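Local coordinates for nird-like protein (Hydrogenobacter thermophilus, PDB 4CH7) that catalyses the decarboxylation of siroheme to 12,18-didecarboxysiroheme, a step in the biosynthesis of heme d1, at residues 88-93 / 105-109; 116-120 / 132-136; 176-181 / 317-321. One frame throughout, in Å; residues are numbered along the deposited sequence. Where two conformers were deposited one is given.

Interaction 1 of 3, residues 88-93 / 105-109; sequences CPGVSH and FTLAV
Phe105 lies on strand 103-109, which pairs with strand 91-97 as an antiparallel beta hairpin in the AsnC-like ligand-binding domain. Its CB lies against the carbonyl oxygen of His93. The Phe105 and Val91 side chains cross at about a right angle, and Phe105 CD2 is 3.6 Å from Val91 CG2. With chi1 at 60°, CG of Phe105 stands between its own backbone N and carbonyl carbon, and this turns the ring toward Val91. Helix 75-87 adds Val85 against both residues.

Thr106 carries two of the three cross-strand hydrogen bonds. Its N donates to His93 O at 2.9 Å. Its O accepts from Ser92 N at 3.0 Å and also receives a CA-H...O contact from Val91. On the side-chain side, Ser92 OG rests on Thr106 CB at 3.3 Å.

Leu107 pairs with Val91 as a non-hydrogen-bonded pair. Its CD1 reaches Cys88 SG at 3.8 Å and Val91 CG2 at 4.0 Å, while helix 116-126 packs on the same leucine.

Ala108 N donates to Gly90 O at 2.7 Å. Gly90 sits in a type I turn from Cys88 to Val91, and its CA makes a CA-H...O contact with Ala108 O at 3.3 Å, which leaves little room for a side chain.

Val91, Phe105 and Leu107 thus form an apolar patch, while backbone bonds fix the strand position of His93, the inferred active-site residue.

Interaction 2 of 3, residues 116-120 / 132-136; sequences LEDVV and YLVLR
Val134 packs its two methyls against helix 116-126, which lies on the sheet of the ferredoxin-like AsnC-type domain, roughly antiparallel to strand 132-139. This is the tight part. CG1 of Val134 meets Leu116 CD2 at 3.6 Å, and the two side chains slide past each other in opposite directions. CG2 of Val134 meets Val120 CG2 at 3.8 Å in one of the two deposited conformers of Val120. In the same conformer Val120 CG2 is 3.6 Å from Tyr132 CE1. Strand 65-71 extends this apolar layer, with Ala67 against Leu116 and Ile69 against Val120.

The other side of the contact is polar and only partly buried. Glu117 bends at chi2 (76°), which folds its carboxylate back toward Arg136. The arginine is extended from CG to NE and grips the acid end-on. NH1 donates to Glu117 OE2 at 2.8 Å and NH2 to OE1 at 3.1 Å. Both oxygens are met on the syn side, and the two planes are 13° apart. Arg136 NH2 also forms a salt bridge with Asp65.

One guanidinium thus faces two acids. The flat, two-pronged pairing limits rotation of both groups, and the arginine probably helps keep Glu117 and Asp65 ionised.

Interaction 3 of 3, residues 176-181 / 317-321; sequences VSITQG and IKYFS
Gln180 lays its amide against the backbone of Tyr319, from the segment 176-181 of the second HTH domain. The partner segment, 317-321, is the irregular link between strand 303-314 and helix 323-335. The amide is used at both ends. OE1 accepts from Tyr319 N at 2.6 Å, with the donor in the carbonyl plane on a lone pair. NE2 donates at 2.9 Å to a lone pair of Tyr319 O, which lies tilted 22° from the plane of the Gln180 amide. NE2 also donates to Ser177 O at 3.0 Å, within its own segment. Three bonds therefore fix the rotation of the amide. The chain is extended beyond CG (chi2 -177°), which carries the amide across to the link. An alanine here is likely to leave Tyr319 N and O without these partners and the link less firmly tied to the HTH domain.

Lys318 bends at chi2 and chi3, and its CE passes obliquely across Gln180 CD at 4.0 Å. On the apolar side, Val176 CG1 touches Tyr319 CB and Phe320 CD2, each at 4.0 Å. Its approach to the Phe320 ring is oblique. Leu62 also packs on Val176 and Tyr319. Tyr64 meets the rings of Tyr319 and Phe320, edge-to-face with the former, and its hydroxyl hydrogen-bonds Phe320 N. Next to the Tyr319 N hydrogen bond, Tyr319 CD2 lies 3.4 Å from Gln180 OE1.

Overall arrangement
Interactions 1 and 2 lie in the same AsnC-like domain, with centres 11 Å apart. Leu107 joins them, since its CD2 is 3.9 Å from Val119 CG1. Helix 116-126 is the next element after strand 103-109, and both contacts reach the one closed eight-stranded barrel. Interaction 3 ties the second HTH domain to the link after the last barrel strand. It touches interaction 1 through Ile317, whose CD1 is 3.6 Å from Ala108 CB. The side chain of Ile317 is about 8 Å from that of His93, the inferred active-site residue held in interaction 1. Interactions 2 and 3 do not touch; their nearest atoms are about 10 Å apart.

Interaction 1 of 3, residues 88-93 / 105-109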
ATOM      1  N   CYS A  88     -15.956  -2.555   0.704  1.00 61.81           N
ATOM      2  CA  CYS A  88     -15.181  -3.016  -0.441  1.00 67.85           C
ATOM      3  C   CYS A  88     -13.848  -3.611  -0.007  1.00 61.94           C
ATOM      4  O   CYS A  88     -13.046  -2.940   0.644  1.00 65.32           O
ATOM      5  CB  CYS A  88     -14.946  -1.880  -1.435  1.00 62.89           C
ATOM      6  SG  CYS A  88     -14.009  -2.377  -2.895  1.00 57.62           S
ATOM      7  N   PRO A  89     -13.611  -4.881  -0.371  1.00 61.64           N
ATOM      8  CA  PRO A  89     -12.383  -5.611  -0.039  1.00 58.84           C
ATOM      9  C   PRO A  89     -11.169  -5.015  -0.741  1.00 63.53           C
ATOM     10  O   PRO A  89     -10.039  -5.299  -0.345  1.00 65.71           O
ATOM     11  CB  PRO A  89     -12.657  -7.020  -0.580  1.00 64.61           C
ATOM     12  CG  PRO A  89     -14.160  -7.115  -0.688  1.00 67.27           C
ATOM     13  CD  PRO A  89     -14.584  -5.732  -1.078  1.00 64.71           C
ATOM     14  N   GLY A  90     -11.403  -4.205  -1.770  1.00 63.50           N
ATOM     15  CA  GLY A  90     -10.320  -3.575  -2.505  1.00 59.56           C
ATOM     16  C   GLY A  90      -9.915  -2.212  -1.971  1.00 53.12           C
ATOM     17  O   GLY A  90      -8.954  -1.611  -2.459  1.00 51.30           O
ATOM     18  N   VAL A  91     -10.649  -1.722  -0.974  1.00 58.07           N
ATOM     19  CA  VAL A  91     -10.318  -0.453  -0.333  1.00 53.99           C
ATOM     20  C   VAL A  91      -9.390  -0.683   0.860  1.00 57.58           C
ATOM     21  O   VAL A  91      -9.770  -1.343   1.827  1.00 56.88           O
ATOM     22  CB  VAL A  91     -11.578   0.308   0.118  1.00 56.88           C
ATOM     23  CG1 VAL A  91     -11.193   1.550   0.908  1.00 59.69           C
ATOM     24  CG2 VAL A  91     -12.420   0.684  -1.089  1.00 53.44           C
ATOM     25  N   SER A  92      -8.175  -0.144   0.781  1.00 62.28           N
ATOM     26  CA  SER A  92      -7.168  -0.346   1.823  1.00 58.75           C
ATOM     27  C   SER A  92      -7.244   0.732   2.900  1.00 63.25           C
ATOM     28  O   SER A  92      -7.398   0.432   4.085  1.00 68.54           O
ATOM     29  CB  SER A  92      -5.767  -0.372   1.209  1.00 50.29           C
ATOM     30  OG  SER A  92      -5.489   0.832   0.518  1.00 56.32           O
ATOM     31  N   HIS A  93      -7.134   1.988   2.480  1.00 58.32           N
ATOM     32  CA  HIS A  93      -7.260   3.107   3.399  1.00 61.59           C
ATOM     33  C   HIS A  93      -8.494   3.916   3.042  1.00 64.77           C
ATOM     34  O   HIS A  93      -8.830   4.047   1.868  1.00 57.99           O
ATOM     35  CB  HIS A  93      -6.020   3.998   3.329  1.00 65.36           C
ATOM     36  CG  HIS A  93      -4.732   3.248   3.469  1.00 70.06           C
ATOM     37  ND1 HIS A  93      -4.193   2.919   4.694  1.00 72.80           N
ATOM     38  CD2 HIS A  93      -3.879   2.762   2.537  1.00 74.70           C
ATOM     39  CE1 HIS A  93      -3.062   2.260   4.509  1.00 73.43           C
ATOM     40  NE2 HIS A  93      -2.848   2.152   3.212  1.00 77.01           N
ATOM     41  N   PHE A 105     -10.216   7.533  -0.428  1.00 52.49           N
ATOM     42  CA  PHE A 105      -9.819   6.156  -0.182  1.00 46.74           C
ATOM     43  C   PHE A 105      -8.940   5.591  -1.290  1.00 51.08           C
ATOM     44  O   PHE A 105      -8.959   6.065  -2.430  1.00 53.06           O
ATOM     45  CB  PHE A 105     -11.035   5.256   0.082  1.00 49.72           C
ATOM     46  CG  PHE A 105     -12.016   5.195  -1.050  1.00 49.97           C
ATOM     47  CD1 PHE A 105     -13.014   6.152  -1.172  1.00 50.04           C
ATOM     48  CD2 PHE A 105     -11.962   4.160  -1.973  1.00 55.62           C
ATOM     49  CE1 PHE A 105     -13.929   6.093  -2.209  1.00 55.61           C
ATOM     50  CE2 PHE A 105     -12.872   4.090  -3.011  1.00 52.09           C
ATOM     51  CZ  PHE A 105     -13.860   5.056  -3.129  1.00 52.86           C
ATOM     52  N   THR A 106      -8.149   4.587  -0.932  1.00 50.43           N
ATOM     53  CA  THR A 106      -7.319   3.886  -1.898  1.00 51.33           C
ATOM     54  C   THR A 106      -8.052   2.635  -2.355  1.00 55.16           C
ATOM     55  O   THR A 106      -8.429   1.794  -1.536  1.00 53.04           O
ATOM     56  CB  THR A 106      -5.957   3.499  -1.300  1.00 49.15           C
ATOM     57  OG1 THR A 106      -5.232   4.686  -0.952  1.00 55.85           O
ATOM     58  CG2 THR A 106      -5.148   2.685  -2.301  1.00 62.80           C
ATOM     59  N   LEU A 107      -8.272   2.527  -3.661  1.00 49.92           N
ATOM     60  CA  LEU A 107      -8.962   1.373  -4.221  1.00 46.81           C
ATOM     61  C   LEU A 107      -8.016   0.548  -5.073  1.00 48.21           C
ATOM     62  O   LEU A 107      -7.298   1.090  -5.912  1.00 52.10           O
ATOM     63  CB  LEU A 107     -10.161   1.813  -5.064  1.00 49.55           C
ATOM     64  CG  LEU A 107     -10.896   0.714  -5.836  1.00 53.07           C
ATOM     65  CD1 LEU A 107     -11.459  -0.324  -4.881  1.00 53.99           C
ATOM     66  CD2 LEU A 107     -12.000   1.302  -6.694  1.00 43.63           C
ATOM     67  N   ALA A 108      -8.012  -0.762  -4.845  1.00 45.73           N
ATOM     68  CA  ALA A 108      -7.256  -1.686  -5.684  1.00 49.67           C
ATOM     69  C   ALA A 108      -8.209  -2.721  -6.267  1.00 51.66           C
ATOM     70  O   ALA A 108      -8.963  -3.358  -5.529  1.00 50.19           O
ATOM     71  CB  ALA A 108      -6.164  -2.365  -4.882  1.00 47.98           C
ATOM     72  N   VAL A 109      -8.174  -2.890  -7.585  1.00 51.06           N
ATOM     73  CA  VAL A 109      -9.083  -3.810  -8.260  1.00 50.79           C
ATOM     74  C   VAL A 109      -8.315  -4.945  -8.934  1.00 56.55           C
ATOM     75  O   VAL A 109      -7.379  -4.694  -9.694  1.00 57.81           O
ATOM     76  CB  VAL A 109      -9.955  -3.072  -9.302  1.00 46.39           C
ATOM     77  CG1 VAL A 109     -10.784  -4.059 -10.108  1.00 60.83           C
ATOM     78  CG2 VAL A 109     -10.857  -2.055  -8.617  1.00 45.01           C
TER

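Interaction 2 of 3, residues 116-120 / 132-136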
ATOM      1  N   LEU A 116     -11.292  -0.366 -13.086  1.00 45.28           N
ATOM      2  CA  LEU A 116     -11.375   0.453 -11.882  1.00 47.99           C
ATOM      3  C   LEU A 116     -12.399   1.578 -12.036  1.00 43.94           C
ATOM      4  O   LEU A 116     -13.184   1.840 -11.124  1.00 47.24           O
ATOM      5  CB  LEU A 116      -9.994   1.017 -11.537  1.00 36.27           C
ATOM      6  CG  LEU A 116      -9.860   1.843 -10.258  1.00 44.51           C
ATOM      7  CD1 LEU A 116      -8.601   1.462  -9.504  1.00 46.96           C
ATOM      8  CD2 LEU A 116      -9.843   3.316 -10.589  1.00 46.95           C
ATOM      9  N   GLU A 117     -12.387   2.228 -13.198  1.00 42.33           N
ATOM     10  CA  GLU A 117     -13.311   3.321 -13.498  1.00 47.33           C
ATOM     11  C   GLU A 117     -14.778   2.900 -13.450  1.00 44.89           C
ATOM     12  O   GLU A 117     -15.646   3.692 -13.077  1.00 45.10           O
ATOM     13  CB  GLU A 117     -13.000   3.917 -14.872  1.00 52.11           C
ATOM     14  CG  GLU A 117     -11.919   4.988 -14.866  1.00 56.27           C
ATOM     15  CD  GLU A 117     -10.515   4.429 -14.720  1.00 48.60           C
ATOM     16  OE1 GLU A 117     -10.352   3.193 -14.686  1.00 49.11           O
ATOM     17  OE2 GLU A 117      -9.567   5.235 -14.647  1.00 54.86           O
ATOM     18  N   ASP A 118     -15.052   1.659 -13.844  1.00 47.85           N
ATOM     19  CA  ASP A 118     -16.409   1.128 -13.787  1.00 51.12           C
ATOM     20  C   ASP A 118     -16.817   0.888 -12.336  1.00 55.00           C
ATOM     21  O   ASP A 118     -17.925   1.237 -11.924  1.00 47.23           O
ATOM     22  CB  ASP A 118     -16.518  -0.174 -14.587  1.00 43.94           C
ATOM     23  CG  ASP A 118     -16.380   0.043 -16.083  1.00 53.81           C
ATOM     24  OD1 ASP A 118     -17.002   0.988 -16.610  1.00 54.39           O
ATOM     25  OD2 ASP A 118     -15.648  -0.736 -16.731  1.00 55.17           O
ATOM     26  N   VAL A 119     -15.908   0.287 -11.572  1.00 48.49           N
ATOM     27  CA  VAL A 119     -16.123   0.017 -10.152  1.00 49.52           C
ATOM     28  C   VAL A 119     -16.525   1.273  -9.379  1.00 52.78           C
ATOM     29  O   VAL A 119     -17.495   1.255  -8.625  1.00 58.57           O
ATOM     30  CB  VAL A 119     -14.869  -0.614  -9.507  1.00 55.36           C
ATOM     31  CG1 VAL A 119     -15.048  -0.770  -8.012  1.00 50.95           C
ATOM     32  CG2 VAL A 119     -14.562  -1.957 -10.144  1.00 54.81           C
ATOM     33  N   VAL A 120     -15.785   2.360  -9.578  0.55 47.29           N
ATOM     34  CA  VAL A 120     -16.061   3.606  -8.868  0.55 48.26           C
ATOM     35  C   VAL A 120     -17.347   4.277  -9.354  0.55 50.36           C
ATOM     36  O   VAL A 120     -18.046   4.922  -8.573  0.55 48.90           O
ATOM     37  CB  VAL A 120     -14.873   4.600  -8.950  0.55 49.71           C
ATOM     38  CG1 VAL A 120     -13.590   3.931  -8.502  0.55 42.00           C
ATOM     39  CG2 VAL A 120     -14.706   5.148 -10.358  0.55 49.36           C
ATOM     40  N   TYR A 132     -16.616  12.849  -8.266  1.00 50.21           N
ATOM     41  CA  TYR A 132     -15.530  12.051  -7.710  1.00 45.44           C
ATOM     42  C   TYR A 132     -14.248  12.160  -8.527  1.00 49.66           C
ATOM     43  O   TYR A 132     -14.266  12.585  -9.687  1.00 45.89           O
ATOM     44  CB  TYR A 132     -15.940  10.583  -7.538  1.00 50.43           C
ATOM     45  CG  TYR A 132     -16.341   9.874  -8.815  1.00 46.46           C
ATOM     46  CD1 TYR A 132     -15.397   9.228  -9.602  1.00 51.94           C
ATOM     47  CD2 TYR A 132     -17.668   9.829  -9.216  1.00 54.93           C
ATOM     48  CE1 TYR A 132     -15.763   8.572 -10.761  1.00 54.53           C
ATOM     49  CE2 TYR A 132     -18.042   9.175 -10.371  1.00 52.50           C
ATOM     50  CZ  TYR A 132     -17.086   8.550 -11.139  1.00 51.27           C
ATOM     51  OH  TYR A 132     -17.457   7.900 -12.293  1.00 57.54           O
ATOM     52  N   LEU A 133     -13.134  11.779  -7.909  1.00 43.82           N
ATOM     53  CA  LEU A 133     -11.837  11.835  -8.567  1.00 42.64           C
ATOM     54  C   LEU A 133     -11.219  10.445  -8.645  1.00 46.28           C
ATOM     55  O   LEU A 133     -11.359   9.640  -7.721  1.00 43.59           O
ATOM     56  CB  LEU A 133     -10.898  12.779  -7.817  1.00 50.33           C
ATOM     57  CG  LEU A 133     -11.350  14.230  -7.686  1.00 51.83           C
ATOM     58  CD1 LEU A 133     -10.356  15.028  -6.868  1.00 45.27           C
ATOM     59  CD2 LEU A 133     -11.543  14.856  -9.053  1.00 47.72           C
ATOM     60  N   VAL A 134     -10.550  10.168  -9.759  1.00 46.42           N
ATOM     61  CA  VAL A 134      -9.831   8.915  -9.931  1.00 49.61           C
ATOM     62  C   VAL A 134      -8.375   9.233 -10.246  1.00 43.27           C
ATOM     63  O   VAL A 134      -8.020   9.511 -11.397  1.00 42.33           O
ATOM     64  CB  VAL A 134     -10.465   8.040 -11.032  1.00 41.20           C
ATOM     65  CG1 VAL A 134      -9.617   6.809 -11.286  1.00 45.73           C
ATOM     66  CG2 VAL A 134     -11.876   7.633 -10.630  1.00 43.39           C
ATOM     67  N   LEU A 135      -7.539   9.207  -9.210  1.00 43.05           N
ATOM     68  CA  LEU A 135      -6.146   9.623  -9.332  1.00 43.17           C
ATOM     69  C   LEU A 135      -5.192   8.445  -9.170  1.00 50.83           C
ATOM     70  O   LEU A 135      -5.226   7.742  -8.159  1.00 52.20           O
ATOM     71  CB  LEU A 135      -5.820  10.697  -8.289  1.00 38.95           C
ATOM     72  CG  LEU A 135      -6.828  11.838  -8.159  1.00 44.22           C
ATOM     73  CD1 LEU A 135      -6.413  12.813  -7.068  1.00 50.00           C
ATOM     74  CD2 LEU A 135      -6.998  12.558  -9.479  1.00 42.47           C
ATOM     75  N   ARG A 136      -4.343   8.228 -10.170  1.00 45.99           N
ATOM     76  CA  ARG A 136      -3.326   7.190 -10.081  1.00 41.07           C
ATOM     77  C   ARG A 136      -1.973   7.792  -9.731  1.00 44.69           C
ATOM     78  O   ARG A 136      -1.375   8.516 -10.530  1.00 40.61           O
ATOM     79  CB  ARG A 136      -3.249   6.391 -11.381  1.00 44.35           C
ATOM     80  CG  ARG A 136      -4.399   5.413 -11.541  1.00 43.63           C
ATOM     81  CD  ARG A 136      -4.319   4.646 -12.845  1.00 51.10           C
ATOM     82  NE  ARG A 136      -5.403   3.675 -12.955  1.00 42.14           N
ATOM     83  CZ  ARG A 136      -6.635   3.980 -13.350  1.00 51.08           C
ATOM     84  NH1 ARG A 136      -6.944   5.229 -13.668  1.00 38.46           N
ATOM     85  NH2 ARG A 136      -7.566   3.040 -13.421  1.00 42.50           N
TER

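Interaction 3 of 3, residues 176-181 / 317-321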
ATOM      1  N   VAL A 176       0.735 -16.471  -4.888  1.00 48.89           N
ATOM      2  CA  VAL A 176       0.571 -15.180  -4.223  1.00 46.14           C
ATOM      3  C   VAL A 176      -0.482 -15.262  -3.119  1.00 52.10           C
ATOM      4  O   VAL A 176      -0.279 -14.747  -2.019  1.00 45.34           O
ATOM      5  CB  VAL A 176       0.184 -14.076  -5.228  1.00 47.99           C
ATOM      6  CG1 VAL A 176      -0.179 -12.793  -4.502  1.00 50.40           C
ATOM      7  CG2 VAL A 176       1.321 -13.824  -6.202  1.00 47.01           C
ATOM      8  N   SER A 177      -1.593 -15.931  -3.419  1.00 45.71           N
ATOM      9  CA  SER A 177      -2.708 -16.070  -2.483  1.00 50.14           C
ATOM     10  C   SER A 177      -2.303 -16.646  -1.125  1.00 45.67           C
ATOM     11  O   SER A 177      -2.659 -16.098  -0.079  1.00 54.29           O
ATOM     12  CB  SER A 177      -3.810 -16.929  -3.104  1.00 47.03           C
ATOM     13  OG  SER A 177      -4.814 -17.231  -2.155  1.00 59.12           O
ATOM     14  N   ILE A 178      -1.549 -17.742  -1.146  1.00 45.59           N
ATOM     15  CA  ILE A 178      -1.206 -18.453   0.083  1.00 54.04           C
ATOM     16  C   ILE A 178       0.102 -17.992   0.737  1.00 48.10           C
ATOM     17  O   ILE A 178       0.349 -18.295   1.905  1.00 54.32           O
ATOM     18  CB  ILE A 178      -1.132 -19.980  -0.137  1.00 45.36           C
ATOM     19  CG1 ILE A 178       0.185 -20.371  -0.811  1.00 44.23           C
ATOM     20  CG2 ILE A 178      -2.326 -20.474  -0.946  1.00 54.37           C
ATOM     21  CD1 ILE A 178       0.612 -21.790  -0.512  1.00 58.59           C
ATOM     22  N   THR A 179       0.935 -17.268  -0.009  1.00 47.78           N
ATOM     23  CA  THR A 179       2.228 -16.813   0.509  1.00 53.51           C
ATOM     24  C   THR A 179       2.203 -15.385   1.059  1.00 51.49           C
ATOM     25  O   THR A 179       3.084 -15.000   1.824  1.00 51.93           O
ATOM     26  CB  THR A 179       3.344 -16.905  -0.559  1.00 40.26           C
ATOM     27  OG1 THR A 179       2.981 -16.141  -1.718  1.00 45.19           O
ATOM     28  CG2 THR A 179       3.597 -18.350  -0.954  1.00 45.90           C
ATOM     29  N   GLN A 180       1.190 -14.613   0.676  1.00 48.94           N
ATOM     30  CA  GLN A 180       1.124 -13.185   1.003  1.00 54.15           C
ATOM     31  C   GLN A 180       1.062 -12.868   2.501  1.00 54.10           C
ATOM     32  O   GLN A 180       1.411 -11.761   2.914  1.00 52.51           O
ATOM     33  CB  GLN A 180      -0.055 -12.521   0.280  1.00 47.48           C
ATOM     34  CG  GLN A 180      -1.423 -13.108   0.630  1.00 54.79           C
ATOM     35  CD  GLN A 180      -2.557 -12.466  -0.150  1.00 62.69           C
ATOM     36  OE1 GLN A 180      -2.549 -11.262  -0.401  1.00 58.20           O
ATOM     37  NE2 GLN A 180      -3.541 -13.271  -0.535  1.00 55.36           N
ATOM     38  N   GLY A 181       0.631 -13.833   3.308  1.00 52.19           N
ATOM     39  CA  GLY A 181       0.453 -13.608   4.735  1.00 53.56           C
ATOM     40  C   GLY A 181       1.730 -13.667   5.551  1.00 55.37           C
ATOM     41  O   GLY A 181       2.821 -13.464   5.021  1.00 53.74           O
ATOM     42  N   ILE A 317      -4.994  -5.095   1.821  1.00 69.42           N
ATOM     43  CA  ILE A 317      -5.787  -6.037   1.054  1.00 71.41           C
ATOM     44  C   ILE A 317      -5.125  -7.406   0.962  1.00 70.33           C
ATOM     45  O   ILE A 317      -3.898  -7.523   1.001  1.00 64.55           O
ATOM     46  CB  ILE A 317      -6.026  -5.511  -0.370  1.00 68.53           C
ATOM     47  CG1 ILE A 317      -4.692  -5.214  -1.061  1.00 65.94           C
ATOM     48  CG2 ILE A 317      -6.879  -4.252  -0.334  1.00 62.82           C
ATOM     49  CD1 ILE A 317      -4.832  -4.791  -2.505  1.00 71.12           C
ATOM     50  N   LYS A 318      -5.950  -8.441   0.859  1.00 71.32           N
ATOM     51  CA  LYS A 318      -5.459  -9.761   0.510  1.00 66.35           C
ATOM     52  C   LYS A 318      -5.665  -9.914  -0.987  1.00 70.64           C
ATOM     53  O   LYS A 318      -6.756  -9.657  -1.499  1.00 71.41           O
ATOM     54  CB  LYS A 318      -6.221 -10.851   1.263  1.00 75.93           C
ATOM     55  CG  LYS A 318      -6.318 -10.616   2.760  1.00 73.41           C
ATOM     56  CD  LYS A 318      -4.947 -10.436   3.391  1.00 78.16           C
ATOM     57  CE  LYS A 318      -4.167 -11.740   3.417  1.00 80.25           C
ATOM     58  NZ  LYS A 318      -2.882 -11.599   4.157  1.00 70.56           N
ATOM     59  N   TYR A 319      -4.613 -10.306  -1.695  1.00 67.04           N
ATOM     60  CA  TYR A 319      -4.697 -10.437  -3.141  1.00 61.87           C
ATOM     61  C   TYR A 319      -5.386 -11.735  -3.542  1.00 68.18           C
ATOM     62  O   TYR A 319      -5.225 -12.761  -2.881  1.00 71.09           O
ATOM     63  CB  TYR A 319      -3.306 -10.361  -3.776  1.00 63.32           C
ATOM     64  CG  TYR A 319      -2.606  -9.035  -3.570  1.00 70.31           C
ATOM     65  CD1 TYR A 319      -2.987  -7.907  -4.282  1.00 71.63           C
ATOM     66  CD2 TYR A 319      -1.555  -8.916  -2.671  1.00 72.29           C
ATOM     67  CE1 TYR A 319      -2.345  -6.695  -4.098  1.00 72.49           C
ATOM     68  CE2 TYR A 319      -0.909  -7.709  -2.481  1.00 74.20           C
ATOM     69  CZ  TYR A 319      -1.309  -6.602  -3.197  1.00 72.65           C
ATOM     70  OH  TYR A 319      -0.671  -5.396  -3.014  1.00 71.75           O
ATOM     71  N   PHE A 320      -6.170 -11.669  -4.614  1.00 60.78           N
ATOM     72  CA  PHE A 320      -6.765 -12.852  -5.229  1.00 64.80           C
ATOM     73  C   PHE A 320      -7.678 -13.649  -4.300  1.00 67.01           C
ATOM     74  O   PHE A 320      -7.796 -14.868  -4.428  1.00 67.46           O
ATOM     75  CB  PHE A 320      -5.672 -13.744  -5.818  1.00 56.97           C
ATOM     76  CG  PHE A 320      -4.823 -13.051  -6.844  1.00 60.89           C
ATOM     77  CD1 PHE A 320      -5.412 -12.314  -7.866  1.00 58.38           C
ATOM     78  CD2 PHE A 320      -3.439 -13.120  -6.780  1.00 56.97           C
ATOM     79  CE1 PHE A 320      -4.635 -11.669  -8.818  1.00 60.71           C
ATOM     80  CE2 PHE A 320      -2.653 -12.478  -7.724  1.00 55.67           C
ATOM     81  CZ  PHE A 320      -3.252 -11.750  -8.745  1.00 62.14           C
ATOM     82  N   SER A 321      -8.312 -12.958  -3.359  1.00 72.47           N
ATOM     83  CA  SER A 321      -9.383 -13.561  -2.579  1.00 70.56           C
ATOM     84  C   SER A 321     -10.667 -13.448  -3.388  1.00 71.07           C
ATOM     85  O   SER A 321     -10.775 -12.594  -4.267  1.00 67.39           O
ATOM     86  CB  SER A 321      -9.537 -12.869  -1.226  1.00 70.94           C
ATOM     87  OG  SER A 321      -9.841 -11.497  -1.385  1.00 74.29           O
TER